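Local atomic coordinates of CG14216 (Drosophila melanogaster, PDB entry 3P9Y), a protein that dephosphorylates the C-terminal domain of RNA polymerase II, probably with a role in RNA processing and transcription termination. Residues A[17-21]-A[97-101]. The protein carries 2 engineered substitutions. Residues are numbered along the deposited sequence; the frame is centred on the assembly and turned at random.
Sequences SSNMN and KCPER
Asn19 sends its side chain from the phosphate-binding P-loop against the Pro99–Glu100 backbone, a worked example of how a low-molecular-weight-phosphatase-like fold sets a phosphate-binding loop against a neighbouring loop. The loop 17-21 follows strand 11-16 and leads into helix 22-32; the backbone N atoms of Ser17, Ser18, Met20 and Asn21 all donate hydrogen bonds to a modified side chain of the bound peptide. Asn19 instead donates its N to Asp16 OD1. A CG anti to its own N, chi1 -170°, carries the amide out to the 97-101 loop. The closely packed part of the contact is the buried meeting of Asn19 and Pro99 with the start of Glu100: the amide group abuts the backbone there, with Asn19 CG 4.0 Å from Glu100 N, and Asn19 CB lies 4.0 Å from Glu100 O. Cut back to an alanine here, the side chain would probably no longer fill the space beside the Pro99–Glu100 peptide, opening a gap between the two loops. Towards solvent the contact thins out. Glu100 is only partly buried, and its carboxylate serves Lys96 in a salt bridge through OE2. Cys98 points its CB away from the P-loop. On the buried apolar flank Val46 and Tyr65 also touch both Met20 and Pro99. Pro99 CB sits 3.9 Å from Ser18 O, and in a longer contact the methyl CE of Met20 reaches the proline ring at CG, 4.3 Å away.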
loop_
_atom_site.group_PDB
_atom_site.type_symbol
_atom_site.label_atom_id
_atom_site.label_comp_id
_atom_site.label_asym_id
_atom_site.label_seq_id
_atom_site.Cartn_x
_atom_site.Cartn_y
_atom_site.Cartn_z
ATOM N N SER A 17 2.669 -6.319 2.026
ATOM C CA SER A 17 3.112 -7.672 1.710
ATOM C C SER A 17 2.151 -8.429 0.793
ATOM O O SER A 17 2.551 -8.898 -0.271
ATOM C CB SER A 17 3.347 -8.471 2.990
ATOM O OG SER A 17 3.966 -9.708 2.687
ATOM N N SER A 18 0.887 -8.544 1.192
ATOM C CA SER A 18 -0.061 -9.385 0.464
ATOM C C SER A 18 -1.064 -8.591 -0.366
ATOM O O SER A 18 -1.912 -9.174 -1.039
ATOM C CB SER A 18 -0.814 -10.296 1.440
ATOM O OG SER A 18 0.072 -11.199 2.079
ATOM N N ASN A 19 -0.955 -7.266 -0.319
ATOM C CA ASN A 19 -1.880 -6.367 -1.008
ATOM C C ASN A 19 -3.316 -6.673 -0.595
ATOM O O ASN A 19 -4.217 -6.753 -1.435
ATOM C CB ASN A 19 -1.710 -6.491 -2.522
ATOM C CG ASN A 19 -2.471 -5.428 -3.294
ATOM O OD1 ASN A 19 -2.634 -4.290 -2.856
ATOM N ND2 ASN A 19 -2.928 -5.805 -4.462
ATOM N N MET A 20 -3.510 -6.835 0.711
ATOM C CA MET A 20 -4.788 -7.256 1.283
ATOM C C MET A 20 -5.341 -6.242 2.277
ATOM O O MET A 20 -6.476 -5.798 2.149
ATOM C CB MET A 20 -4.631 -8.594 2.008
ATOM C CG MET A 20 -4.978 -9.798 1.160
ATOM S SD MET A 20 -6.736 -9.885 0.754
ATOM C CE MET A 20 -6.672 -11.072 -0.580
ATOM N N ASN A 21 -4.545 -5.897 3.283
ATOM C CA ASN A 21 -5.022 -5.057 4.373
ATOM C C ASN A 21 -4.512 -3.624 4.278
ATOM O O ASN A 21 -5.237 -2.730 3.856
ATOM C CB ASN A 21 -4.618 -5.664 5.719
ATOM C CG ASN A 21 -5.107 -4.852 6.900
ATOM O OD1 ASN A 21 -6.164 -4.221 6.844
ATOM N ND2 ASN A 21 -4.345 -4.872 7.983
ATOM N N LYS A 97 -9.864 -5.922 -9.204
ATOM C CA LYS A 97 -10.091 -7.331 -9.472
ATOM C C LYS A 97 -9.309 -8.238 -8.534
ATOM O O LYS A 97 -9.866 -9.168 -7.958
ATOM C CB LYS A 97 -9.694 -7.626 -10.923
ATOM C CG LYS A 97 -9.875 -9.067 -11.374
ATOM C CD LYS A 97 -9.091 -9.317 -12.661
ATOM C CE LYS A 97 -9.509 -10.605 -13.357
ATOM N NZ LYS A 97 -10.825 -10.476 -14.046
ATOM N N CYS A 98 -8.016 -7.974 -8.374
ATOM C CA CYS A 98 -7.151 -8.918 -7.680
ATOM C C CYS A 98 -5.884 -8.299 -7.102
ATOM O O CYS A 98 -5.433 -7.247 -7.552
ATOM C CB CYS A 98 -6.739 -10.024 -8.653
ATOM S SG CYS A 98 -5.740 -9.412 -10.037
ATOM N N PRO A 99 -5.296 -8.970 -6.104
ATOM C CA PRO A 99 -3.990 -8.574 -5.565
ATOM C C PRO A 99 -2.903 -8.581 -6.645
ATOM O O PRO A 99 -2.876 -9.502 -7.470
ATOM C CB PRO A 99 -3.678 -9.648 -4.519
ATOM C CG PRO A 99 -4.839 -10.572 -4.471
ATOM C CD PRO A 99 -5.930 -10.053 -5.336
ATOM N N GLU A 100 -2.024 -7.581 -6.634
ATOM C CA GLU A 100 -0.940 -7.468 -7.603
ATOM C C GLU A 100 0.399 -7.404 -6.885
ATOM O O GLU A 100 0.493 -6.856 -5.789
ATOM C CB GLU A 100 -1.107 -6.202 -8.429
ATOM C CG GLU A 100 -2.496 -5.993 -8.984
ATOM C CD GLU A 100 -2.623 -4.658 -9.677
ATOM O OE1 GLU A 100 -2.028 -4.496 -10.762
ATOM O OE2 GLU A 100 -3.304 -3.764 -9.136
ATOM N N ARG A 101 1.430 -7.960 -7.514
ATOM C CA ARG A 101 2.769 -7.978 -6.940
ATOM C C ARG A 101 3.563 -6.811 -7.520
ATOM O O ARG A 101 3.558 -6.591 -8.731
ATOM C CB ARG A 101 3.466 -9.314 -7.239
ATOM C CG ARG A 101 4.361 -9.816 -6.104
ATOM C CD ARG A 101 4.952 -11.201 -6.384
ATOM N NE ARG A 101 6.287 -11.124 -6.978
ATOM C CZ ARG A 101 7.427 -11.367 -6.329
ATOM N NH1 ARG A 101 7.426 -11.721 -5.052
ATOM N NH2 ARG A 101 8.581 -11.262 -6.968
#